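Local structure of pyruvate kinase (Cryptosporidium parvum, 4DRS) at residues 45-50 with 69-74; 230-235 with 266-271; 325-330 with 358-363. The protein probably catalyses the last step of glycolysis, passing the phosphoryl group of phosphoenolpyruvate to ADP to give pyruvate and ATP, with magnesium and potassium as cofactors. All coordinates share one frame; numbering follows the deposited sequence.

Contact 1: residues 45-50 with 69-74; sequences KTQIIC and GMSVAR
Q47 meets S71 with CB, CD and OE1. Its CB already lies 3.7 Å from S71 OG. From there CG serves as a link, and the bend at chi2 (-76°) turns the amide so that OE1 points at S71 OG, with CD alongside. OE1 accepts a 2.6 Å hydrogen bond from S71 OG, the donor tilted slightly from the carbonyl plane. NE2 turns elsewhere, to the carbonyls of A466 and V469. The serine hydroxyl in turn receives I48 N in a long bond of 3.3 Å. I48 O takes two donors, S71 N at 2.7 Å and V72 N. Beyond it the parallel strands pair regularly, C50 N to V72 O and R74 N to C50 O. I49 CG1 lies beside V72 CB, pointing the same way, while on the other face C50 SG packs 3.8 Å from M70 CB. These are the first two strands of the TIM barrel, joined through helix 59-68, which ends at G69 in a Schellman motif. R74, which binds ADP in a structure of this protein though none is bound here, gives NE to D109 in a salt bridge and NH1 to T51. Donating to Q47 and accepting from I48 probably limits the hydroxyl's rotation, and S71 is held by side chain and backbone together.

Contact 2: residues 230-235 with 266-271; sequences LDFIAL and KIISKI
D231 meets the second strand through its backbone: its carbonyl O accepts K266 N at 3.0 Å, the donor standing 35° above the carbonyl plane. The same oxygen accepts a hydrogen bond from a water 2.7 Å away, and that water accepts from K266 NZ, so the lysine, bent at chi4, is tied back to the start of the neighbouring strand; S264 O is a further partner of its NZ. The carboxylate of D231 is engaged elsewhere, with R461 and the backbone N of I106.

F232 comes next, on the face of the sheet that also carries K266, A234 and I268. Its ring runs beside the K266 side chain, CD1 being 3.9 Å from K266 CB, and I268 CD1 approaches the same CD1 obliquely at 3.6 Å. A chi1 of -48°, with CG beside the backbone N, brings the ring alongside these two neighbours. D231 CB packs over one ring face, offset toward the rim.

At I233 the backbone N donates to K266 O and the carbonyl O accepts I268 N, both close to straight. These are strands four and five of the TIM barrel, parallel and linked by the beta-alpha-beta crossover through helix 241-252, whose C247 touches both I267 and L235.

A234 CB rests 4.0 Å from K270 CD. L235 N then donates to I268 O at 2.8 Å, and L235 O accepts K270 N while the first carbons of the K270 side chain lie alongside that carbonyl. Past this point K270 carries its ammonium to D109, in a salt bridge, and to S236; the K270 side chain comes within about 4 Å, nearest atoms, of that of the ADP-binding R74.

Contact 3: residues 325-330 with 358-363; sequences VTATQM and CVMLSG
Strands seven and eight of the TIM barrel, parallel and connected through helix 342-354, meet here and then part into the loops at their C-terminal ends, the end where a TIM barrel carries its active site. T326 supplies both backbone bonds: its N donates to C358 O, and its O accepts M360 N at 3.0 Å, the N-H angle bent to 139°. On one face V325 CG2 lies 4.1 Å from C358 CB, and V325 CG1 reaches M360 CB. A327 CB sits in the bend of the M360 side chain, 3.4 Å from its CB and 3.6 Å from its CE, because M360 turns sharply at chi3 (99°) and curls its methyl back over the alanine. M330 reaches across from the loop: bent at chi2 and chi3, it lays CE beside V359 CB at 3.9 Å and near M360 O, while its SD takes a weak hydrogen bond from T328 N. Farther on, Q329, extended beyond CG, lays CG 3.8 Å from S362 CB. Two backbone bonds thus join the segments, with a further one from C358 to V324, and beyond A327 the junction relies on methionine and aliphatic carbons, with the thioether of M330 helping to hold its own loop.

In the fold
All three contacts are buried and belong to one closed eight-stranded barrel, each joining consecutive strands of a beta-alpha-beta unit. Contacts 1 and 3 are neighbours: strands 47-51 and 358-361 lie side by side and close the barrel, with I49 probably bonded through its backbone to V359 and L361, and R74 packed on the sulfur of M360. The centre of contact 2 lies about 14 Å from the centres of the other two, and it touches contact 1 where V72 meets F232. Contact 1 is the one with direct side-chain hydrogen bonds across its segments, contact 2 adds a water bridge to regular backbone pairing, and contact 3 leans on sulfur and aliphatic packing, its two loops, at Q329 and S362, being partly exposed.

Contact 1: residues 45-50 with 69-74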
ATOM      1  N   LYS A  45      17.112   8.222  21.059  1.00 41.67           N
ATOM      2  CA  LYS A  45      16.527   6.927  21.421  1.00 40.37           C
ATOM      3  C   LYS A  45      17.564   5.813  21.441  1.00 37.92           C
ATOM      4  O   LYS A  45      17.545   4.953  22.322  1.00 36.97           O
ATOM      5  CB  LYS A  45      15.391   6.561  20.464  1.00 40.50           C
ATOM      6  CG  LYS A  45      14.174   7.452  20.593  1.00 41.08           C
ATOM      7  CD  LYS A  45      13.159   7.144  19.506  1.00 42.22           C
ATOM      8  CE  LYS A  45      12.038   8.164  19.505  1.00 43.04           C
ATOM      9  NZ  LYS A  45      11.413   8.274  20.853  1.00 43.05           N
ATOM     10  N   THR A  46      18.467   5.841  20.470  1.00 37.18           N
ATOM     11  CA  THR A  46      19.524   4.848  20.377  1.00 37.12           C
ATOM     12  C   THR A  46      20.455   4.937  21.583  1.00 36.89           C
ATOM     13  O   THR A  46      20.945   6.010  21.931  1.00 37.01           O
ATOM     14  CB  THR A  46      20.320   5.003  19.074  1.00 37.38           C
ATOM     15  OG1 THR A  46      19.405   5.062  17.973  1.00 38.03           O
ATOM     16  CG2 THR A  46      21.277   3.819  18.871  1.00 37.25           C
ATOM     17  N   GLN A  47      20.672   3.794  22.220  1.00 36.12           N
ATOM     18  CA  GLN A  47      21.517   3.716  23.397  1.00 36.06           C
ATOM     19  C   GLN A  47      22.989   3.742  23.003  1.00 36.19           C
ATOM     20  O   GLN A  47      23.359   3.333  21.899  1.00 36.16           O
ATOM     21  CB  GLN A  47      21.195   2.450  24.192  1.00 36.06           C
ATOM     22  CG  GLN A  47      19.726   2.294  24.577  1.00 36.01           C
ATOM     23  CD  GLN A  47      19.290   3.185  25.735  1.00 36.43           C
ATOM     24  OE1 GLN A  47      20.027   4.068  26.185  1.00 36.46           O
ATOM     25  NE2 GLN A  47      18.073   2.951  26.226  1.00 36.51           N
ATOM     26  N   ILE A  48      23.825   4.231  23.912  1.00 36.53           N
ATOM     27  CA  ILE A  48      25.252   4.362  23.648  1.00 36.60           C
ATOM     28  C   ILE A  48      26.063   3.579  24.669  1.00 37.34           C
ATOM     29  O   ILE A  48      25.942   3.801  25.879  1.00 37.45           O
ATOM     30  CB  ILE A  48      25.701   5.843  23.627  1.00 36.45           C
ATOM     31  CG1 ILE A  48      25.085   6.573  22.430  1.00 36.11           C
ATOM     32  CG2 ILE A  48      27.220   5.948  23.593  1.00 36.97           C
ATOM     33  CD1 ILE A  48      25.359   8.063  22.398  1.00 36.73           C
ATOM     34  N   ILE A  49      26.877   2.657  24.161  1.00 33.78           N
ATOM     35  CA  ILE A  49      27.835   1.911  24.967  1.00 34.11           C
ATOM     36  C   ILE A  49      29.227   2.529  24.811  1.00 34.39           C
ATOM     37  O   ILE A  49      29.670   2.784  23.688  1.00 34.77           O
ATOM     38  CB  ILE A  49      27.882   0.421  24.560  1.00 34.20           C
ATOM     39  CG1 ILE A  49      26.499  -0.225  24.701  1.00 34.20           C
ATOM     40  CG2 ILE A  49      28.913  -0.331  25.400  1.00 34.14           C
ATOM     41  CD1 ILE A  49      26.442  -1.678  24.266  1.00 33.88           C
ATOM     42  N   CYS A  50      29.899   2.775  25.934  1.00 34.45           N
ATOM     43  CA  CYS A  50      31.280   3.275  25.926  1.00 35.71           C
ATOM     44  C   CYS A  50      32.202   2.279  26.590  1.00 35.58           C
ATOM     45  O   CYS A  50      31.903   1.771  27.670  1.00 35.12           O
ATOM     46  CB  CYS A  50      31.405   4.614  26.658  1.00 36.39           C
ATOM     47  SG  CYS A  50      30.402   5.944  25.978  1.00 39.27           S
ATOM     48  N   GLY A  69      26.165  11.140  27.143  1.00 43.08           N
ATOM     49  CA  GLY A  69      25.165  10.187  26.663  1.00 41.36           C
ATOM     50  C   GLY A  69      25.389   8.702  26.890  1.00 40.05           C
ATOM     51  O   GLY A  69      24.651   7.884  26.337  1.00 39.52           O
ATOM     52  N   MET A  70      26.387   8.338  27.696  1.00 39.36           N
ATOM     53  CA  MET A  70      26.671   6.914  27.950  1.00 39.07           C
ATOM     54  C   MET A  70      25.510   6.223  28.664  1.00 38.31           C
ATOM     55  O   MET A  70      25.078   6.667  29.728  1.00 39.21           O
ATOM     56  CB  MET A  70      27.975   6.726  28.745  1.00 38.69           C
ATOM     57  CG  MET A  70      28.301   5.270  29.075  1.00 38.54           C
ATOM     58  SD  MET A  70      29.801   5.016  30.049  1.00 39.63           S
ATOM     59  CE  MET A  70      29.370   5.827  31.588  1.00 37.24           C
ATOM     60  N   SER A  71      25.008   5.150  28.062  1.00 37.69           N
ATOM     61  CA  SER A  71      23.958   4.326  28.668  1.00 37.28           C
ATOM     62  C   SER A  71      24.574   3.145  29.408  1.00 35.45           C
ATOM     63  O   SER A  71      24.125   2.777  30.495  1.00 35.34           O
ATOM     64  CB  SER A  71      23.003   3.783  27.601  1.00 38.33           C
ATOM     65  OG  SER A  71      22.451   4.816  26.811  1.00 41.09           O
ATOM     66  N   VAL A  72      25.591   2.549  28.788  1.00 34.06           N
ATOM     67  CA  VAL A  72      26.234   1.339  29.288  1.00 33.35           C
ATOM     68  C   VAL A  72      27.755   1.517  29.268  1.00 33.48           C
ATOM     69  O   VAL A  72      28.317   2.005  28.281  1.00 33.57           O
ATOM     70  CB  VAL A  72      25.855   0.106  28.432  1.00 32.61           C
ATOM     71  CG1 VAL A  72      26.606  -1.136  28.891  1.00 32.25           C
ATOM     72  CG2 VAL A  72      24.356  -0.146  28.462  1.00 32.92           C
ATOM     73  N   ALA A  73      28.409   1.127  30.360  1.00 33.23           N
ATOM     74  CA  ALA A  73      29.868   1.080  30.412  1.00 34.11           C
ATOM     75  C   ALA A  73      30.354  -0.347  30.159  1.00 34.47           C
ATOM     76  O   ALA A  73      29.855  -1.300  30.768  1.00 34.63           O
ATOM     77  CB  ALA A  73      30.375   1.594  31.750  1.00 33.72           C
ATOM     78  N   ARG A  74      31.323  -0.482  29.253  1.00 34.69           N
ATOM     79  CA  ARG A  74      31.862  -1.783  28.860  1.00 34.89           C
ATOM     80  C   ARG A  74      33.292  -1.976  29.334  1.00 35.44           C
ATOM     81  O   ARG A  74      34.142  -1.095  29.177  1.00 35.46           O
ATOM     82  CB  ARG A  74      31.796  -1.941  27.343  1.00 35.38           C
ATOM     83  CG  ARG A  74      32.452  -3.192  26.774  1.00 35.56           C
ATOM     84  CD  ARG A  74      32.300  -3.195  25.262  1.00 36.32           C
ATOM     85  NE  ARG A  74      33.107  -4.216  24.606  1.00 37.63           N
ATOM     86  CZ  ARG A  74      34.285  -3.999  24.027  1.00 38.72           C
ATOM     87  NH1 ARG A  74      34.825  -2.788  24.014  1.00 39.06           N
ATOM     88  NH2 ARG A  74      34.930  -5.005  23.455  1.00 39.57           N
TER

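Contact 2: residues 230-235 with 266-271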
ATOM      1  N   LEU A 230      26.875  -7.680  37.678  1.00 34.11           N
ATOM      2  CA  LEU A 230      26.876  -6.936  36.421  1.00 34.01           C
ATOM      3  C   LEU A 230      25.602  -7.203  35.603  1.00 33.52           C
ATOM      4  O   LEU A 230      24.828  -8.099  35.926  1.00 33.03           O
ATOM      5  CB  LEU A 230      28.154  -7.220  35.612  1.00 33.60           C
ATOM      6  CG  LEU A 230      29.373  -6.327  35.914  1.00 33.98           C
ATOM      7  CD1 LEU A 230      29.865  -6.481  37.345  1.00 34.09           C
ATOM      8  CD2 LEU A 230      30.510  -6.592  34.939  1.00 33.60           C
ATOM      9  N   ASP A 231      25.391  -6.419  34.553  1.00 33.42           N
ATOM     10  CA  ASP A 231      24.133  -6.455  33.810  1.00 33.66           C
ATOM     11  C   ASP A 231      24.185  -7.190  32.473  1.00 33.47           C
ATOM     12  O   ASP A 231      23.173  -7.751  32.027  1.00 34.07           O
ATOM     13  CB  ASP A 231      23.623  -5.034  33.613  1.00 34.15           C
ATOM     14  CG  ASP A 231      23.659  -4.237  34.896  1.00 34.73           C
ATOM     15  OD1 ASP A 231      22.857  -4.548  35.806  1.00 35.16           O
ATOM     16  OD2 ASP A 231      24.496  -3.309  34.995  1.00 34.72           O
ATOM     17  N   PHE A 232      25.354  -7.199  31.844  1.00 32.86           N
ATOM     18  CA  PHE A 232      25.514  -7.832  30.541  1.00 32.74           C
ATOM     19  C   PHE A 232      26.820  -8.616  30.454  1.00 33.11           C
ATOM     20  O   PHE A 232      27.845  -8.212  31.019  1.00 33.83           O
ATOM     21  CB  PHE A 232      25.466  -6.786  29.414  1.00 32.68           C
ATOM     22  CG  PHE A 232      24.318  -5.823  29.524  1.00 32.78           C
ATOM     23  CD1 PHE A 232      23.044  -6.183  29.099  1.00 33.10           C
ATOM     24  CD2 PHE A 232      24.508  -4.558  30.060  1.00 33.18           C
ATOM     25  CE1 PHE A 232      21.980  -5.298  29.214  1.00 33.48           C
ATOM     26  CE2 PHE A 232      23.451  -3.666  30.172  1.00 33.64           C
ATOM     27  CZ  PHE A 232      22.184  -4.035  29.745  1.00 33.56           C
ATOM     28  N   ILE A 233      26.762  -9.738  29.742  1.00 32.14           N
ATOM     29  CA  ILE A 233      27.943 -10.482  29.348  1.00 32.59           C
ATOM     30  C   ILE A 233      27.996 -10.461  27.820  1.00 32.49           C
ATOM     31  O   ILE A 233      27.158 -11.074  27.151  1.00 32.32           O
ATOM     32  CB  ILE A 233      27.904 -11.952  29.847  1.00 32.91           C
ATOM     33  CG1 ILE A 233      27.871 -12.014  31.376  1.00 32.84           C
ATOM     34  CG2 ILE A 233      29.112 -12.726  29.324  1.00 33.08           C
ATOM     35  CD1 ILE A 233      27.502 -13.373  31.939  1.00 32.55           C
ATOM     36  N   ALA A 234      28.962  -9.732  27.273  1.00 32.47           N
ATOM     37  CA  ALA A 234      29.201  -9.741  25.838  1.00 32.43           C
ATOM     38  C   ALA A 234      30.126 -10.909  25.541  1.00 32.77           C
ATOM     39  O   ALA A 234      31.319 -10.869  25.843  1.00 33.68           O
ATOM     40  CB  ALA A 234      29.807  -8.424  25.372  1.00 32.39           C
ATOM     41  N   LEU A 235      29.553 -11.958  24.973  1.00 33.07           N
ATOM     42  CA  LEU A 235      30.262 -13.207  24.754  1.00 34.41           C
ATOM     43  C   LEU A 235      30.998 -13.157  23.412  1.00 35.02           C
ATOM     44  O   LEU A 235      30.366 -13.144  22.347  1.00 35.51           O
ATOM     45  CB  LEU A 235      29.257 -14.359  24.801  1.00 34.87           C
ATOM     46  CG  LEU A 235      29.631 -15.702  25.416  1.00 36.45           C
ATOM     47  CD1 LEU A 235      30.092 -15.543  26.858  1.00 36.79           C
ATOM     48  CD2 LEU A 235      28.434 -16.644  25.329  1.00 36.80           C
ATOM     49  N   LYS A 266      22.135 -10.527  31.343  1.00 35.20           N
ATOM     50  CA  LYS A 266      21.794 -10.764  29.942  1.00 34.95           C
ATOM     51  C   LYS A 266      22.982 -11.156  29.076  1.00 34.18           C
ATOM     52  O   LYS A 266      24.056 -10.563  29.159  1.00 34.05           O
ATOM     53  CB  LYS A 266      21.044  -9.559  29.363  1.00 35.45           C
ATOM     54  CG  LYS A 266      19.591  -9.527  29.799  1.00 36.22           C
ATOM     55  CD  LYS A 266      19.042  -8.115  29.875  1.00 37.04           C
ATOM     56  CE  LYS A 266      17.874  -8.062  30.854  1.00 37.85           C
ATOM     57  NZ  LYS A 266      18.290  -8.391  32.253  1.00 37.86           N
ATOM     58  N   ILE A 267      22.771 -12.183  28.259  1.00 33.92           N
ATOM     59  CA  ILE A 267      23.795 -12.699  27.363  1.00 33.23           C
ATOM     60  C   ILE A 267      23.672 -12.024  26.006  1.00 32.56           C
ATOM     61  O   ILE A 267      22.641 -12.126  25.334  1.00 32.70           O
ATOM     62  CB  ILE A 267      23.686 -14.231  27.193  1.00 33.59           C
ATOM     63  CG1 ILE A 267      23.859 -14.926  28.547  1.00 33.91           C
ATOM     64  CG2 ILE A 267      24.712 -14.734  26.180  1.00 33.12           C
ATOM     65  CD1 ILE A 267      23.494 -16.398  28.534  1.00 34.25           C
ATOM     66  N   ILE A 268      24.732 -11.329  25.621  1.00 31.89           N
ATOM     67  CA  ILE A 268      24.792 -10.664  24.334  1.00 32.65           C
ATOM     68  C   ILE A 268      25.873 -11.349  23.510  1.00 33.30           C
ATOM     69  O   ILE A 268      27.055 -11.271  23.836  1.00 33.95           O
ATOM     70  CB  ILE A 268      25.062  -9.151  24.506  1.00 33.07           C
ATOM     71  CG1 ILE A 268      23.938  -8.529  25.344  1.00 33.26           C
ATOM     72  CG2 ILE A 268      25.188  -8.457  23.151  1.00 32.11           C
ATOM     73  CD1 ILE A 268      24.220  -7.121  25.805  1.00 35.61           C
ATOM     74  N   SER A 269      25.459 -12.062  22.469  1.00 33.74           N
ATOM     75  CA  SER A 269      26.401 -12.821  21.659  1.00 34.66           C
ATOM     76  C   SER A 269      27.005 -11.949  20.569  1.00 35.30           C
ATOM     77  O   SER A 269      26.289 -11.237  19.862  1.00 35.74           O
ATOM     78  CB  SER A 269      25.732 -14.048  21.060  1.00 34.54           C
ATOM     79  OG  SER A 269      25.354 -14.954  22.080  1.00 35.13           O
ATOM     80  N   LYS A 270      28.329 -12.004  20.464  1.00 35.89           N
ATOM     81  CA  LYS A 270      29.071 -11.242  19.472  1.00 36.54           C
ATOM     82  C   LYS A 270      29.332 -12.097  18.246  1.00 37.67           C
ATOM     83  O   LYS A 270      29.997 -13.137  18.324  1.00 37.39           O
ATOM     84  CB  LYS A 270      30.395 -10.747  20.054  1.00 37.34           C
ATOM     85  CG  LYS A 270      30.236  -9.716  21.166  1.00 37.64           C
ATOM     86  CD  LYS A 270      31.512  -9.537  21.969  1.00 38.07           C
ATOM     87  CE  LYS A 270      32.638  -8.965  21.124  1.00 38.67           C
ATOM     88  NZ  LYS A 270      33.897  -8.914  21.908  1.00 39.53           N
ATOM     89  N   ILE A 271      28.779 -11.661  17.118  1.00 38.08           N
ATOM     90  CA  ILE A 271      29.031 -12.289  15.837  1.00 38.47           C
ATOM     91  C   ILE A 271      30.286 -11.644  15.265  1.00 40.27           C
ATOM     92  O   ILE A 271      30.275 -10.474  14.877  1.00 42.25           O
ATOM     93  CB  ILE A 271      27.825 -12.132  14.885  1.00 38.19           C
ATOM     94  CG1 ILE A 271      26.519 -12.562  15.580  1.00 37.01           C
ATOM     95  CG2 ILE A 271      28.057 -12.894  13.580  1.00 37.86           C
ATOM     96  CD1 ILE A 271      26.516 -13.974  16.132  1.00 36.37           C
TER
HETATM   97  O   HOH W   1      20.618  -7.360  32.949  1.00 44.06           O

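Contact 3: residues 325-330 with 358-363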
ATOM      1  N   VAL A 325      23.413  -4.523  18.908  1.00 33.29           N
ATOM      2  CA  VAL A 325      24.455  -3.533  19.126  1.00 34.06           C
ATOM      3  C   VAL A 325      25.386  -3.484  17.916  1.00 35.60           C
ATOM      4  O   VAL A 325      25.969  -4.500  17.532  1.00 35.40           O
ATOM      5  CB  VAL A 325      25.277  -3.862  20.393  1.00 33.59           C
ATOM      6  CG1 VAL A 325      26.343  -2.797  20.644  1.00 34.15           C
ATOM      7  CG2 VAL A 325      24.369  -4.021  21.605  1.00 32.66           C
ATOM      8  N   THR A 326      25.506  -2.301  17.317  1.00 38.32           N
ATOM      9  CA  THR A 326      26.490  -2.048  16.260  1.00 41.38           C
ATOM     10  C   THR A 326      27.775  -1.478  16.867  1.00 43.74           C
ATOM     11  O   THR A 326      27.745  -0.478  17.576  1.00 42.93           O
ATOM     12  CB  THR A 326      25.923  -1.093  15.196  1.00 41.23           C
ATOM     13  OG1 THR A 326      24.878  -1.759  14.484  1.00 42.83           O
ATOM     14  CG2 THR A 326      27.007  -0.663  14.199  1.00 42.61           C
ATOM     15  N   ALA A 327      28.899  -2.118  16.573  1.00 48.99           N
ATOM     16  CA  ALA A 327      30.163  -1.805  17.229  1.00 54.61           C
ATOM     17  C   ALA A 327      31.350  -2.198  16.371  1.00 60.50           C
ATOM     18  O   ALA A 327      31.966  -3.238  16.608  1.00 64.54           O
ATOM     19  CB  ALA A 327      30.241  -2.531  18.562  1.00 53.91           C
ATOM     20  N   THR A 328      31.673  -1.377  15.377  1.00 86.72           N
ATOM     21  CA  THR A 328      32.800  -1.676  14.489  1.00 91.26           C
ATOM     22  C   THR A 328      33.928  -0.656  14.663  1.00 90.43           C
ATOM     23  O   THR A 328      34.753  -0.468  13.764  1.00 92.50           O
ATOM     24  CB  THR A 328      32.358  -1.758  13.010  1.00 94.01           C
ATOM     25  OG1 THR A 328      31.567  -0.609  12.675  1.00 91.53           O
ATOM     26  CG2 THR A 328      31.541  -3.022  12.761  1.00 99.25           C
ATOM     27  N   GLN A 329      33.965  -0.032  15.841  1.00 90.83           N
ATOM     28  CA  GLN A 329      34.838   1.112  16.134  1.00 91.13           C
ATOM     29  C   GLN A 329      34.588   2.227  15.115  1.00 90.32           C
ATOM     30  O   GLN A 329      35.447   2.546  14.286  1.00 91.22           O
ATOM     31  CB  GLN A 329      36.317   0.696  16.185  1.00 93.44           C
ATOM     32  CG  GLN A 329      37.215   1.689  16.909  1.00 91.95           C
ATOM     33  CD  GLN A 329      38.670   1.267  16.913  1.00 94.89           C
ATOM     34  OE1 GLN A 329      39.303   1.158  15.863  1.00 99.36           O
ATOM     35  NE2 GLN A 329      39.212   1.040  18.103  1.00 94.65           N
ATOM     36  N   MET A 330      33.395   2.808  15.191  1.00 90.69           N
ATOM     37  CA  MET A 330      32.906   3.730  14.167  1.00 92.36           C
ATOM     38  C   MET A 330      33.672   5.053  14.066  1.00 90.77           C
ATOM     39  O   MET A 330      33.724   5.651  12.991  1.00 91.39           O
ATOM     40  CB  MET A 330      31.408   3.990  14.350  1.00 92.26           C
ATOM     41  CG  MET A 330      30.526   2.794  14.026  1.00 98.67           C
ATOM     42  SD  MET A 330      30.523   1.532  15.312  1.00105.14           S
ATOM     43  CE  MET A 330      29.318   2.243  16.433  1.00101.94           C
ATOM     44  N   CYS A 358      21.640  -0.094  19.920  1.00 39.42           N
ATOM     45  CA  CYS A 358      22.757   0.618  20.535  1.00 39.86           C
ATOM     46  C   CYS A 358      23.901   0.764  19.568  1.00 38.72           C
ATOM     47  O   CYS A 358      24.072  -0.049  18.660  1.00 38.37           O
ATOM     48  CB  CYS A 358      23.311  -0.113  21.761  1.00 41.68           C
ATOM     49  SG  CYS A 358      22.091  -0.894  22.815  1.00 47.76           S
ATOM     50  N   VAL A 359      24.694   1.799  19.798  1.00 38.19           N
ATOM     51  CA  VAL A 359      25.975   1.958  19.133  1.00 39.33           C
ATOM     52  C   VAL A 359      27.059   1.918  20.204  1.00 40.87           C
ATOM     53  O   VAL A 359      26.835   2.339  21.343  1.00 40.88           O
ATOM     54  CB  VAL A 359      26.044   3.258  18.299  1.00 38.24           C
ATOM     55  CG1 VAL A 359      25.107   3.154  17.107  1.00 37.10           C
ATOM     56  CG2 VAL A 359      25.693   4.480  19.142  1.00 37.85           C
ATOM     57  N   MET A 360      28.221   1.393  19.841  1.00 43.19           N
ATOM     58  CA  MET A 360      29.304   1.226  20.789  1.00 46.38           C
ATOM     59  C   MET A 360      30.585   1.911  20.333  1.00 48.39           C
ATOM     60  O   MET A 360      30.997   1.762  19.185  1.00 48.57           O
ATOM     61  CB  MET A 360      29.564  -0.261  21.028  1.00 46.85           C
ATOM     62  CG  MET A 360      30.543  -0.547  22.154  1.00 47.89           C
ATOM     63  SD  MET A 360      30.907  -2.301  22.275  1.00 50.36           S
ATOM     64  CE  MET A 360      32.470  -2.383  21.407  1.00 51.01           C
ATOM     65  N   LEU A 361      31.203   2.653  21.250  1.00 52.42           N
ATOM     66  CA  LEU A 361      32.534   3.230  21.053  1.00 56.44           C
ATOM     67  C   LEU A 361      33.598   2.335  21.664  1.00 59.07           C
ATOM     68  O   LEU A 361      33.449   1.876  22.795  1.00 59.69           O
ATOM     69  CB  LEU A 361      32.622   4.610  21.702  1.00 58.54           C
ATOM     70  CG  LEU A 361      31.982   5.787  20.976  1.00 59.94           C
ATOM     71  CD1 LEU A 361      32.024   7.024  21.858  1.00 62.48           C
ATOM     72  CD2 LEU A 361      32.672   6.059  19.649  1.00 63.15           C
ATOM     73  N   SER A 362      34.670   2.097  20.917  1.00 63.74           N
ATOM     74  CA  SER A 362      35.757   1.243  21.388  1.00 69.20           C
ATOM     75  C   SER A 362      36.944   2.053  21.915  1.00 72.74           C
ATOM     76  O   SER A 362      36.927   2.511  23.061  1.00 71.67           O
ATOM     77  CB  SER A 362      36.190   0.261  20.293  1.00 71.52           C
ATOM     78  OG  SER A 362      35.460  -0.954  20.378  1.00 74.15           O
ATOM     79  N   GLY A 363      37.965   2.227  21.076  1.00 76.30           N
ATOM     80  CA  GLY A 363      39.188   2.935  21.457  1.00 79.41           C
ATOM     81  C   GLY A 363      39.078   4.451  21.449  1.00 81.00           C
ATOM     82  O   GLY A 363      40.053   5.149  21.736  1.00 83.42           O
TER